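Local structure of Slr1951 protein (Synechocystis sp., 3HX1) at residues E11-I16 against E24-E29; F31-R36 against H53-R58; L84-K89 against D100-G105; H94-G99 against V110-R115. The protein is of unknown function but contains an FHA domain, a beta-sandwich module that in relatives recognises phosphothreonine peptides, and so probably binds phosphorylated partners. One frame throughout, in Å; residues are numbered along the deposited sequence.

Contact 1: E11-I16 against E24-E29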
loop_
_atom_site.group_PDB
_atom_site.type_symbol
_atom_site.label_atom_id
_atom_site.label_comp_id
_atom_site.label_asym_id
_atom_site.label_seq_id
_atom_site.Cartn_x
_atom_site.Cartn_y
_atom_site.Cartn_z
ATOM N N GLU A 11 -1.617 10.278 13.649
ATOM C CA GLU A 11 -0.531 9.797 12.798
ATOM C C GLU A 11 -1.011 8.792 11.750
ATOM O O GLU A 11 -2.012 8.098 11.953
ATOM C CB GLU A 11 0.585 9.182 13.654
ATOM C CG GLU A 11 0.107 8.301 14.809
ATOM C CD GLU A 11 1.261 7.746 15.641
ATOM O OE1 GLU A 11 2.382 8.293 15.547
ATOM O OE2 GLU A 11 1.049 6.772 16.396
ATOM N N HIS A 12 -0.290 8.735 10.632
ATOM C CA HIS A 12 -0.612 7.845 9.516
ATOM C C HIS A 12 -0.074 6.447 9.765
ATOM O O HIS A 12 1.143 6.243 9.785
ATOM C CB HIS A 12 -0.013 8.401 8.223
ATOM C CG HIS A 12 -0.476 9.788 7.898
ATOM N ND1 HIS A 12 -1.771 10.068 7.528
ATOM C CD2 HIS A 12 0.175 10.975 7.927
ATOM C CE1 HIS A 12 -1.902 11.372 7.340
ATOM N NE2 HIS A 12 -0.738 11.943 7.576
ATOM N N ILE A 13 -0.984 5.488 9.945
ATOM C CA ILE A 13 -0.602 4.106 10.213
ATOM C C ILE A 13 -1.062 3.148 9.128
ATOM O O ILE A 13 -2.219 3.174 8.705
ATOM C CB ILE A 13 -1.181 3.609 11.554
ATOM C CG1 ILE A 13 -0.638 4.447 12.713
ATOM C CG2 ILE A 13 -0.827 2.148 11.762
ATOM C CD1 ILE A 13 0.872 4.484 12.795
ATOM N N LEU A 14 -0.148 2.286 8.698
ATOM C CA LEU A 14 -0.445 1.308 7.667
ATOM C C LEU A 14 -0.402 -0.105 8.257
ATOM O O LEU A 14 0.671 -0.573 8.659
ATOM C CB LEU A 14 0.587 1.429 6.539
ATOM C CG LEU A 14 0.119 1.085 5.126
ATOM C CD1 LEU A 14 -1.054 1.988 4.758
ATOM C CD2 LEU A 14 1.260 1.263 4.138
ATOM N N ILE A 15 -1.556 -0.775 8.327
ATOM C CA ILE A 15 -1.599 -2.142 8.840
ATOM C C ILE A 15 -1.397 -3.096 7.662
ATOM O O ILE A 15 -2.265 -3.239 6.793
ATOM C CB ILE A 15 -2.947 -2.471 9.525
ATOM C CG1 ILE A 15 -3.199 -1.505 10.683
ATOM C CG2 ILE A 15 -2.939 -3.911 10.043
ATOM C CD1 ILE A 15 -3.802 -0.197 10.249
ATOM N N ILE A 16 -0.245 -3.748 7.637
ATOM C CA ILE A 16 0.092 -4.664 6.558
ATOM C C ILE A 16 -0.087 -6.129 6.933
ATOM O O ILE A 16 0.368 -6.578 7.989
ATOM C CB ILE A 16 1.553 -4.446 6.107
ATOM C CG1 ILE A 16 1.721 -3.004 5.620
ATOM C CG2 ILE A 16 1.926 -5.452 5.012
ATOM C CD1 ILE A 16 3.144 -2.584 5.451
ATOM N N GLU A 24 2.333 -3.289 11.800
ATOM C CA GLU A 24 2.043 -1.879 11.571
ATOM C C GLU A 24 3.262 -1.053 11.167
ATOM O O GLU A 24 4.370 -1.265 11.654
ATOM C CB GLU A 24 1.388 -1.265 12.808
ATOM C CG GLU A 24 -0.122 -1.437 12.851
ATOM C CD GLU A 24 -0.744 -0.863 14.114
ATOM O OE1 GLU A 24 -0.166 0.079 14.696
ATOM O OE2 GLU A 24 -1.823 -1.344 14.517
ATOM N N VAL A 25 3.029 -0.114 10.256
ATOM C CA VAL A 25 4.059 0.773 9.749
ATOM C C VAL A 25 3.579 2.201 9.931
ATOM O O VAL A 25 2.409 2.515 9.682
ATOM C CB VAL A 25 4.302 0.538 8.250
ATOM C CG1 VAL A 25 5.315 1.533 7.725
ATOM C CG2 VAL A 25 4.779 -0.875 8.022
ATOM N N LEU A 26 4.476 3.071 10.374
ATOM C CA LEU A 26 4.122 4.468 10.558
ATOM C C LEU A 26 4.518 5.162 9.271
ATOM O O LEU A 26 5.662 5.035 8.828
ATOM C CB LEU A 26 4.896 5.057 11.730
ATOM C CG LEU A 26 4.652 6.544 11.943
ATOM C CD1 LEU A 26 3.245 6.748 12.481
ATOM C CD2 LEU A 26 5.691 7.093 12.911
ATOM N N LEU A 27 3.575 5.863 8.650
ATOM C CA LEU A 27 3.862 6.567 7.404
ATOM C C LEU A 27 4.395 7.953 7.741
ATOM O O LEU A 27 3.677 8.804 8.269
ATOM C CB LEU A 27 2.603 6.651 6.552
ATOM C CG LEU A 27 2.638 5.815 5.272
ATOM C CD1 LEU A 27 3.306 4.481 5.505
ATOM C CD2 LEU A 27 1.213 5.630 4.778
ATOM N N THR A 28 5.665 8.164 7.424
ATOM C CA THR A 28 6.359 9.402 7.745
ATOM C C THR A 28 6.813 10.225 6.549
ATOM O O THR A 28 6.797 11.456 6.591
ATOM C CB THR A 28 7.611 9.070 8.619
ATOM O OG1 THR A 28 7.211 8.864 9.981
ATOM C CG2 THR A 28 8.647 10.174 8.540
ATOM N N GLU A 29 7.222 9.546 5.483
ATOM C CA GLU A 29 7.738 10.232 4.307
ATOM C C GLU A 29 6.728 10.693 3.261
ATOM O O GLU A 29 5.531 10.424 3.359
ATOM C CB GLU A 29 8.810 9.363 3.638
ATOM C CG GLU A 29 10.021 9.069 4.525
ATOM C CD GLU A 29 10.656 10.334 5.087
ATOM O OE1 GLU A 29 11.101 11.183 4.286
ATOM O OE2 GLU A 29 10.702 10.482 6.329
HETATM O O HOH W 1 2.548 9.875 10.417
#

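Contact 2: F31-R36 against H53-R58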
loop_
_atom_site.group_PDB
_atom_site.type_symbol
_atom_site.label_atom_id
_atom_site.label_comp_id
_atom_site.label_asym_id
_atom_site.label_seq_id
_atom_site.Cartn_x
_atom_site.Cartn_y
_atom_site.Cartn_z
ATOM N N PHE A 31 7.111 10.047 -0.202
ATOM C CA PHE A 31 6.975 9.067 -1.267
ATOM C C PHE A 31 7.404 7.705 -0.723
ATOM O O PHE A 31 8.374 7.600 0.027
ATOM C CB PHE A 31 7.873 9.486 -2.433
ATOM C CG PHE A 31 7.774 8.600 -3.639
ATOM C CD1 PHE A 31 6.804 8.820 -4.609
ATOM C CD2 PHE A 31 8.673 7.559 -3.818
ATOM C CE1 PHE A 31 6.735 8.015 -5.743
ATOM C CE2 PHE A 31 8.612 6.748 -4.947
ATOM C CZ PHE A 31 7.640 6.978 -5.913
ATOM N N TYR A 32 6.668 6.662 -1.091
ATOM C CA TYR A 32 6.982 5.314 -0.643
ATOM C C TYR A 32 6.696 4.324 -1.754
ATOM O O TYR A 32 5.602 4.327 -2.312
ATOM C CB TYR A 32 6.112 4.922 0.548
ATOM C CG TYR A 32 6.508 5.482 1.890
ATOM C CD1 TYR A 32 7.676 5.067 2.531
ATOM C CD2 TYR A 32 5.670 6.373 2.562
ATOM C CE1 TYR A 32 7.991 5.515 3.818
ATOM C CE2 TYR A 32 5.974 6.826 3.845
ATOM C CZ TYR A 32 7.135 6.397 4.470
ATOM O OH TYR A 32 7.417 6.839 5.746
ATOM N N THR A 33 7.667 3.484 -2.094
ATOM C CA THR A 33 7.415 2.462 -3.102
ATOM C C THR A 33 6.991 1.259 -2.283
ATOM O O THR A 33 7.400 1.113 -1.130
ATOM C CB THR A 33 8.665 2.092 -3.926
ATOM O OG1 THR A 33 9.740 1.750 -3.043
ATOM C CG2 THR A 33 9.073 3.248 -4.819
ATOM N N ILE A 34 6.171 0.402 -2.866
ATOM C CA ILE A 34 5.681 -0.763 -2.155
ATOM C C ILE A 34 5.809 -1.992 -3.027
ATOM O O ILE A 34 5.520 -1.942 -4.226
ATOM C CB ILE A 34 4.203 -0.575 -1.796
ATOM C CG1 ILE A 34 4.041 0.649 -0.895
ATOM C CG2 ILE A 34 3.671 -1.818 -1.123
ATOM C CD1 ILE A 34 2.601 1.022 -0.648
ATOM N N GLY A 35 6.234 -3.103 -2.430
ATOM C CA GLY A 35 6.381 -4.323 -3.200
ATOM C C GLY A 35 7.034 -5.439 -2.422
ATOM O O GLY A 35 7.390 -5.262 -1.256
ATOM N N ARG A 36 7.206 -6.585 -3.075
ATOM C CA ARG A 36 7.804 -7.756 -2.446
ATOM C C ARG A 36 9.334 -7.762 -2.428
ATOM O O ARG A 36 9.947 -8.543 -1.696
ATOM C CB ARG A 36 7.313 -9.031 -3.142
ATOM C CG ARG A 36 7.892 -9.291 -4.529
ATOM C CD ARG A 36 7.627 -10.743 -4.914
ATOM N NE ARG A 36 8.248 -11.132 -6.174
ATOM C CZ ARG A 36 7.577 -11.339 -7.304
ATOM N NH1 ARG A 36 6.258 -11.194 -7.332
ATOM N NH2 ARG A 36 8.218 -11.700 -8.410
ATOM N N HIS A 53 5.057 -2.981 -6.495
ATOM C CA HIS A 53 3.637 -3.010 -6.839
ATOM C C HIS A 53 2.931 -1.660 -6.942
ATOM O O HIS A 53 1.993 -1.503 -7.725
ATOM C CB HIS A 53 2.906 -3.877 -5.814
ATOM C CG HIS A 53 1.639 -4.477 -6.331
ATOM N ND1 HIS A 53 1.567 -5.773 -6.801
ATOM C CD2 HIS A 53 0.388 -3.961 -6.443
ATOM C CE1 HIS A 53 0.325 -6.033 -7.176
ATOM N NE2 HIS A 53 -0.409 -4.951 -6.968
ATOM N N ALA A 54 3.357 -0.687 -6.150
ATOM C CA ALA A 54 2.711 0.606 -6.196
ATOM C C ALA A 54 3.543 1.683 -5.520
ATOM O O ALA A 54 4.674 1.430 -5.101
ATOM C CB ALA A 54 1.354 0.507 -5.530
ATOM N N VAL A 55 2.978 2.886 -5.435
ATOM C CA VAL A 55 3.642 4.003 -4.778
ATOM C C VAL A 55 2.645 4.842 -3.983
ATOM O O VAL A 55 1.462 4.909 -4.311
ATOM C CB VAL A 55 4.361 4.922 -5.785
ATOM C CG1 VAL A 55 5.415 4.142 -6.535
ATOM C CG2 VAL A 55 3.348 5.532 -6.741
ATOM N N LEU A 56 3.148 5.474 -2.929
ATOM C CA LEU A 56 2.353 6.322 -2.054
ATOM C C LEU A 56 2.971 7.703 -2.073
ATOM O O LEU A 56 4.154 7.861 -1.760
ATOM C CB LEU A 56 2.386 5.795 -0.620
ATOM C CG LEU A 56 1.659 4.487 -0.328
ATOM C CD1 LEU A 56 1.975 4.051 1.086
ATOM C CD2 LEU A 56 0.161 4.679 -0.516
ATOM N N VAL A 57 2.183 8.702 -2.449
ATOM C CA VAL A 57 2.685 10.063 -2.481
ATOM C C VAL A 57 1.785 10.909 -1.592
ATOM O O VAL A 57 0.560 10.892 -1.740
ATOM C CB VAL A 57 2.681 10.643 -3.925
ATOM C CG1 VAL A 57 3.246 9.623 -4.900
ATOM C CG2 VAL A 57 1.276 11.028 -4.336
ATOM N N ARG A 58 2.384 11.631 -0.653
ATOM C CA ARG A 58 1.594 12.474 0.230
ATOM C C ARG A 58 1.308 13.744 -0.547
ATOM O O ARG A 58 2.185 14.236 -1.261
ATOM C CB ARG A 58 2.382 12.790 1.493
ATOM C CG ARG A 58 1.546 13.372 2.629
ATOM C CD ARG A 58 2.342 13.335 3.923
ATOM N NE ARG A 58 3.652 13.952 3.737
ATOM C CZ ARG A 58 4.682 13.780 4.558
ATOM N NH1 ARG A 58 4.553 13.004 5.627
ATOM N NH2 ARG A 58 5.844 14.378 4.305
#

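Contact 3: L84-K89 against D100-G105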
loop_
_atom_site.group_PDB
_atom_site.type_symbol
_atom_site.label_atom_id
_atom_site.label_comp_id
_atom_site.label_asym_id
_atom_site.label_seq_id
_atom_site.Cartn_x
_atom_site.Cartn_y
_atom_site.Cartn_z
ATOM N N LEU A 84 -4.643 -2.757 -7.654
ATOM C CA LEU A 84 -5.093 -2.412 -6.326
ATOM C C LEU A 84 -6.602 -2.580 -6.330
ATOM O O LEU A 84 -7.312 -1.889 -7.063
ATOM C CB LEU A 84 -4.714 -0.965 -6.016
ATOM C CG LEU A 84 -3.264 -0.611 -6.363
ATOM C CD1 LEU A 84 -2.988 0.845 -6.031
ATOM C CD2 LEU A 84 -2.324 -1.522 -5.586
HETATM N N MSE A 85 -7.092 -3.511 -5.523
HETATM C CA MSE A 85 -8.523 -3.752 -5.454
HETATM C C MSE A 85 -9.094 -3.193 -4.167
HETATM O O MSE A 85 -8.693 -3.579 -3.073
HETATM C CB MSE A 85 -8.803 -5.242 -5.540
HETATM C CG MSE A 85 -10.261 -5.584 -5.698
HETATM SE SE MSE A 85 -10.396 -7.435 -6.206
HETATM C CE MSE A 85 -10.193 -8.253 -4.455
ATOM N N ILE A 86 -10.023 -2.261 -4.302
ATOM C CA ILE A 86 -10.649 -1.658 -3.143
ATOM C C ILE A 86 -12.143 -1.913 -3.247
ATOM O O ILE A 86 -12.789 -1.516 -4.222
ATOM C CB ILE A 86 -10.351 -0.153 -3.093
ATOM C CG1 ILE A 86 -8.832 0.046 -2.977
ATOM C CG2 ILE A 86 -11.092 0.486 -1.933
ATOM C CD1 ILE A 86 -8.386 1.475 -2.829
ATOM N N ASN A 87 -12.681 -2.607 -2.252
ATOM C CA ASN A 87 -14.094 -2.941 -2.238
ATOM C C ASN A 87 -14.467 -3.694 -3.513
ATOM O O ASN A 87 -15.438 -3.356 -4.189
ATOM C CB ASN A 87 -14.926 -1.672 -2.099
ATOM C CG ASN A 87 -14.484 -0.823 -0.929
ATOM O OD1 ASN A 87 -15.088 0.203 -0.624
ATOM N ND2 ASN A 87 -13.418 -1.247 -0.268
ATOM N N GLY A 88 -13.663 -4.707 -3.836
ATOM C CA GLY A 88 -13.900 -5.547 -4.999
ATOM C C GLY A 88 -13.613 -4.986 -6.377
ATOM O O GLY A 88 -13.720 -5.712 -7.364
ATOM N N LYS A 89 -13.246 -3.714 -6.470
ATOM C CA LYS A 89 -12.978 -3.124 -7.778
ATOM C C LYS A 89 -11.574 -2.541 -7.947
ATOM O O LYS A 89 -11.081 -1.809 -7.077
ATOM C CB LYS A 89 -14.035 -2.058 -8.084
ATOM C CG LYS A 89 -15.440 -2.635 -8.188
ATOM C CD LYS A 89 -16.509 -1.564 -8.362
ATOM C CE LYS A 89 -17.899 -2.185 -8.435
ATOM N NZ LYS A 89 -18.971 -1.152 -8.530
ATOM N N ASP A 100 -9.779 2.352 4.912
ATOM C CA ASP A 100 -9.687 1.665 3.624
ATOM C C ASP A 100 -8.824 0.410 3.675
ATOM O O ASP A 100 -7.812 0.365 4.375
ATOM C CB ASP A 100 -9.112 2.591 2.548
ATOM C CG ASP A 100 -10.107 3.617 2.068
ATOM O OD1 ASP A 100 -11.322 3.310 2.084
ATOM O OD2 ASP A 100 -9.670 4.716 1.661
ATOM N N GLU A 101 -9.234 -0.607 2.929
ATOM C CA GLU A 101 -8.481 -1.848 2.855
ATOM C C GLU A 101 -8.125 -2.092 1.399
ATOM O O GLU A 101 -8.986 -2.464 0.602
ATOM C CB GLU A 101 -9.302 -3.030 3.352
ATOM C CG GLU A 101 -8.584 -4.358 3.142
ATOM C CD GLU A 101 -9.529 -5.544 3.102
ATOM O OE1 GLU A 101 -10.474 -5.523 2.280
ATOM O OE2 GLU A 101 -9.321 -6.496 3.887
ATOM N N ILE A 102 -6.864 -1.879 1.047
ATOM C CA ILE A 102 -6.452 -2.099 -0.324
ATOM C C ILE A 102 -5.995 -3.537 -0.510
ATOM O O ILE A 102 -4.877 -3.893 -0.145
ATOM C CB ILE A 102 -5.314 -1.155 -0.741
ATOM C CG1 ILE A 102 -5.797 0.297 -0.722
ATOM C CG2 ILE A 102 -4.848 -1.504 -2.139
ATOM C CD1 ILE A 102 -5.302 1.091 0.451
ATOM N N VAL A 103 -6.876 -4.365 -1.066
ATOM C CA VAL A 103 -6.552 -5.765 -1.312
ATOM C C VAL A 103 -5.704 -5.809 -2.563
ATOM O O VAL A 103 -6.154 -5.509 -3.674
ATOM C CB VAL A 103 -7.815 -6.615 -1.467
ATOM C CG1 VAL A 103 -7.437 -8.020 -1.853
ATOM C CG2 VAL A 103 -8.575 -6.625 -0.150
HETATM N N MSE A 104 -4.457 -6.197 -2.353
HETATM C CA MSE A 104 -3.501 -6.215 -3.420
HETATM C C MSE A 104 -2.845 -7.532 -3.848
HETATM O O MSE A 104 -1.642 -7.551 -4.168
HETATM C CB MSE A 104 -2.479 -5.129 -3.083
HETATM C CG MSE A 104 -1.828 -5.149 -1.678
HETATM SE SE MSE A 104 -0.255 -4.261 -2.074
HETATM C CE MSE A 104 -0.081 -5.757 -3.207
ATOM N N GLY A 105 -3.680 -8.589 -3.868
ATOM C CA GLY A 105 -3.314 -9.961 -4.235
ATOM C C GLY A 105 -3.999 -11.001 -3.319
ATOM O O GLY A 105 -4.515 -10.625 -2.255
#

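Contact 4: H94-G99 against V110-R115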
loop_
_atom_site.group_PDB
_atom_site.type_symbol
_atom_site.label_atom_id
_atom_site.label_comp_id
_atom_site.label_asym_id
_atom_site.label_seq_id
_atom_site.Cartn_x
_atom_site.Cartn_y
_atom_site.Cartn_z
ATOM N N HIS A 94 -5.857 6.153 -5.841
ATOM C CA HIS A 94 -6.915 6.357 -4.867
ATOM C C HIS A 94 -6.388 7.173 -3.700
ATOM O O HIS A 94 -5.297 6.902 -3.190
ATOM C CB HIS A 94 -7.380 4.981 -4.380
ATOM C CG HIS A 94 -8.443 5.017 -3.326
ATOM N ND1 HIS A 94 -9.788 5.130 -3.622
ATOM C CD2 HIS A 94 -8.367 4.887 -1.980
ATOM C CE1 HIS A 94 -10.488 5.063 -2.505
ATOM N NE2 HIS A 94 -9.650 4.914 -1.493
ATOM N N ILE A 95 -7.144 8.186 -3.292
ATOM C CA ILE A 95 -6.737 8.993 -2.149
ATOM C C ILE A 95 -7.186 8.191 -0.940
ATOM O O ILE A 95 -8.382 8.105 -0.640
ATOM C CB ILE A 95 -7.401 10.385 -2.160
ATOM C CG1 ILE A 95 -6.888 11.175 -3.375
ATOM C CG2 ILE A 95 -7.084 11.129 -0.856
ATOM C CD1 ILE A 95 -7.270 12.643 -3.374
ATOM N N ILE A 96 -6.213 7.586 -0.264
ATOM C CA ILE A 96 -6.467 6.734 0.888
ATOM C C ILE A 96 -7.160 7.389 2.071
ATOM O O ILE A 96 -6.630 8.309 2.700
ATOM C CB ILE A 96 -5.170 6.097 1.381
ATOM C CG1 ILE A 96 -4.369 5.582 0.188
ATOM C CG2 ILE A 96 -5.487 4.948 2.326
ATOM C CD1 ILE A 96 -3.057 4.937 0.558
ATOM N N GLN A 97 -8.352 6.877 2.365
ATOM C CA GLN A 97 -9.177 7.345 3.470
ATOM C C GLN A 97 -9.010 6.389 4.654
ATOM O O GLN A 97 -8.872 5.179 4.469
ATOM C CB GLN A 97 -10.645 7.367 3.045
ATOM C CG GLN A 97 -10.922 8.105 1.741
ATOM C CD GLN A 97 -10.524 9.569 1.794
ATOM O OE1 GLN A 97 -10.763 10.254 2.792
ATOM N NE2 GLN A 97 -9.928 10.061 0.711
ATOM N N THR A 98 -9.031 6.923 5.871
ATOM C CA THR A 98 -8.879 6.080 7.049
ATOM C C THR A 98 -9.989 5.038 7.112
ATOM O O THR A 98 -11.175 5.372 7.146
ATOM C CB THR A 98 -8.893 6.918 8.347
ATOM O OG1 THR A 98 -8.632 6.069 9.469
ATOM C CG2 THR A 98 -10.239 7.590 8.535
ATOM N N GLY A 99 -9.593 3.771 7.115
ATOM C CA GLY A 99 -10.555 2.690 7.175
ATOM C C GLY A 99 -10.551 1.891 5.892
ATOM O O GLY A 99 -11.241 0.879 5.779
ATOM N N VAL A 110 -3.414 -3.961 2.663
ATOM C CA VAL A 110 -2.991 -2.941 3.615
ATOM C C VAL A 110 -4.167 -2.064 4.020
ATOM O O VAL A 110 -4.910 -1.559 3.169
ATOM C CB VAL A 110 -1.880 -2.011 3.050
ATOM C CG1 VAL A 110 -0.653 -2.825 2.673
ATOM C CG2 VAL A 110 -2.399 -1.220 1.867
ATOM N N ARG A 111 -4.348 -1.905 5.326
ATOM C CA ARG A 111 -5.412 -1.065 5.835
ATOM C C ARG A 111 -4.760 0.228 6.260
ATOM O O ARG A 111 -3.615 0.229 6.709
ATOM C CB ARG A 111 -6.102 -1.704 7.039
ATOM C CG ARG A 111 -7.030 -2.853 6.698
ATOM C CD ARG A 111 -8.067 -3.062 7.796
ATOM N NE ARG A 111 -8.876 -1.863 8.018
ATOM C CZ ARG A 111 -8.824 -1.117 9.119
ATOM N NH1 ARG A 111 -7.999 -1.446 10.106
ATOM N NH2 ARG A 111 -9.594 -0.041 9.234
ATOM N N TYR A 112 -5.482 1.328 6.106
ATOM C CA TYR A 112 -4.961 2.625 6.505
ATOM C C TYR A 112 -5.766 3.172 7.666
ATOM O O TYR A 112 -6.965 2.916 7.775
ATOM C CB TYR A 112 -4.999 3.617 5.340
ATOM C CG TYR A 112 -4.672 5.037 5.757
ATOM C CD1 TYR A 112 -5.689 5.931 6.080
ATOM C CD2 TYR A 112 -3.347 5.486 5.841
ATOM C CE1 TYR A 112 -5.415 7.238 6.470
ATOM C CE2 TYR A 112 -3.060 6.801 6.239
ATOM C CZ TYR A 112 -4.108 7.670 6.547
ATOM O OH TYR A 112 -3.869 8.981 6.896
ATOM N N GLU A 113 -5.098 3.917 8.539
ATOM C CA GLU A 113 -5.767 4.503 9.692
ATOM C C GLU A 113 -5.128 5.819 10.098
ATOM O O GLU A 113 -3.911 5.972 10.048
ATOM C CB GLU A 113 -5.740 3.533 10.878
ATOM C CG GLU A 113 -6.874 2.518 10.880
ATOM C CD GLU A 113 -6.815 1.583 12.072
ATOM O OE1 GLU A 113 -6.615 2.072 13.202
ATOM O OE2 GLU A 113 -6.979 0.360 11.882
ATOM N N TYR A 114 -5.960 6.782 10.472
ATOM C CA TYR A 114 -5.465 8.073 10.916
ATOM C C TYR A 114 -5.728 8.087 12.410
ATOM O O TYR A 114 -6.731 8.616 12.881
ATOM C CB TYR A 114 -6.214 9.208 10.220
ATOM C CG TYR A 114 -5.504 10.536 10.353
ATOM C CD1 TYR A 114 -4.111 10.610 10.263
ATOM C CD2 TYR A 114 -6.214 11.714 10.561
ATOM C CE1 TYR A 114 -3.449 11.814 10.386
ATOM C CE2 TYR A 114 -5.559 12.929 10.680
ATOM C CZ TYR A 114 -4.176 12.969 10.595
ATOM O OH TYR A 114 -3.514 14.161 10.758
ATOM N N ARG A 115 -4.803 7.472 13.137
ATOM C CA ARG A 115 -4.874 7.316 14.585
ATOM C C ARG A 115 -4.462 8.552 15.378
ATOM O O ARG A 115 -3.546 9.273 14.985
ATOM C CB ARG A 115 -4.001 6.131 14.984
ATOM C CG ARG A 115 -4.240 5.590 16.361
ATOM C CD ARG A 115 -3.492 4.289 16.476
ATOM N NE ARG A 115 -3.872 3.373 15.401
ATOM C CZ ARG A 115 -3.164 2.310 15.039
ATOM N NH1 ARG A 115 -2.025 2.027 15.661
ATOM N NH2 ARG A 115 -3.604 1.515 14.074
#

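Contact 1: E11-I16 against E24-E29
I13 and L26 meet on one face of an antiparallel beta hairpin, strands 11-18 and 21-27, at the edge of an FHA beta sandwich. The bump is L26 CD1, and the hollow that takes it is lined by I13, the H12 carbonyl and the side chain of E11. I13 reaches over because both its torsions fold back (chi1 -62°, chi2 -56°), bringing I13 CD1 to 3.3 Å from L26 CD1, while E11 OE1 borders the same methyl at 3.5 Å. Further along this face the extended chain of E24 runs alongside I15, its CG 3.8 Å from both I15 CG1 and I13 CG2; its carboxylate goes on to a salt bridge with R115. Replacing I13 with alanine would probably take from L26 CD1 its contact with I13 CD1 and from E24 CG one of its two apolar neighbours, opening a gap. On the other face I16 CD1 pushes against V25 CG2 at 3.5 Å, and L14 and L27 turn with I16 toward I42 on the opposing sheet. L14 N donates to V25 O almost straight (174°). Toward the strand's beginning, a water takes the H12 N-H and donates to L27 O at 2.7 Å.

Contact 2: F31-R36 against H53-R58
The carbonyl oxygen of I34 is gripped by two successive amides, H53 N and A54 N, which makes a classic beta bulge at one end of an antiparallel pair in the FHA sandwich. A54 N comes at 3.2 Å, tilted from the carbonyl plane, whereas H53 N lies in that plane but its bond is bent to 133°. The bulge turns the H53 ring out of the strand, where its ND1 and NE2 bond to S50 N and G83 O; this histidine belongs to the Gly-Arg...Ser-x-x-His signature of the family. G35 suits this corner, since a side-chain carbon there would stand only about 3.1 Å from H53 N.

Beyond the bulge the pairing is regular, and each face has its own packing. F31 carries one: with CG anti to the backbone N (chi1 -177°) its ring is laid obliquely across strand 54-58, CZ 3.7 Å from V55 CG1 and CD1 3.7 Å from V57 CG1. Exchanging F31 for serine would probably leave these two valine methyls without the ring that bridges them. On the opposite, inward face the tip of I34 comes over the branch of L56, CD1 to CD1 3.5 Å, and L56 also meets L27, I70 and I96 in the sandwich interior. Y32 joins this side through its CB, but its ring leads off toward the preceding turn, where its OH is hydrogen-bonded to both T28 N and E29 N.

Contact 3: L84-K89 against D100-G105
I86 and I102 form the tight side of this antiparallel pairing, lying side by side with I86 CD1 3.5 Å from I102 CG1. The outer branch of I86 is fully extended, which carries CD1 along the neighbouring isoleucine. The second branch of I102 is used too: its CG2 rests 3.9 Å from L84 CB, so one residue serves two partners on strand 84-86. L84 and I102 are buried, with I70, D72 and H53 against L84 and V110 against I102, and this face therefore belongs to the interior of the protein. M104, next to L84, shares H53 as a neighbour.

The other face is thinner and partly exposed. There M85, a selenomethionine in the crystal, runs beside V103 and bends at its last torsion (chi3 81°), so that CE returns to 3.8 Å from V103 CG1. It is a methyl-to-methyl touch at the margin. Between the faces the backbone makes a single reciprocal pair, M85 N to V103 O at 2.9 Å and V103 N to M85 O at 2.8 Å, the latter markedly bent (134°). The axes of segments 84-86 and 101-103 diverge, with 134° between their N-to-C directions, and their pairing is short. Past I86 the chain draws away from its partner: N87 and G88, both at positive phi, form the solvent-side tip of a type I' turn, closed by I86 N to K89 O and K89 N to I86 O. Strand 84-86 thus pairs with 101-103 on one flank and, through this two-residue turn, with the edge strand 89-91 on the other, the antiparallel order of one sheet of the FHA sandwich.

Contact 4: H94-G99 against V110-R115
The loop through T98 and G99 meets strand 109-115 nearly at right angles (93° between the touching parts), with T98 and E113 the closest pair of CA atoms and one backbone bond, from G99 N to Y112 O at 2.8 Å, its donor above the carbonyl plane. T98 adds a side-chain link: with OG1 anti to the backbone N (chi1 -175°), that oxygen accepts the amide of Y114 at 2.9 Å. G99 has a positive phi, and a side chain there would jam against the preceding carbonyl.

Y112 provides the apolar half. I96 CG2 presses on its CB at 3.3 Å, while T98 CA sits at the ring edge, near its plane, 3.3 Å from CD1. The hydroxyl at the far end of the ring is hydrogen-bonded to H12 ND1. Beside G99, R111 brings NH2 obliquely near G99 CA and sends NH1 to E113 OE2 at 2.7 Å, on the anti lone pair; E113 OE1 is met by R115 NH2 from above the carboxylate plane, and R115 also reaches E24. The three charges form a network along one strand. A loop pinned sidelong to an inner strand in this way is one of the crossings by which the chain passes between the two sheets of the FHA sandwich.

In the fold
Taken together, the four contacts show how chemistry follows depth in a sandwich of two sheets. Contact 2 is the most buried and lies nearest the chain's centre. Contact 1 lies at one end of the other sheet and contact 3 toward its other end, about 17 Å apart between centres; each pairs an inward apolar face with an outer one. Contact 4 is the most polar and most exposed, and it spans both sheets: strand 109-115 bonds to strands of contacts 1 and 3, while 94-99 starts from the mixed sheet of contact 2, where L56 packs on I96. Between the sheets, H53 of contact 2 touches L84 and M104 of contact 3. R58 of contact 2 reaches T28 of contact 1.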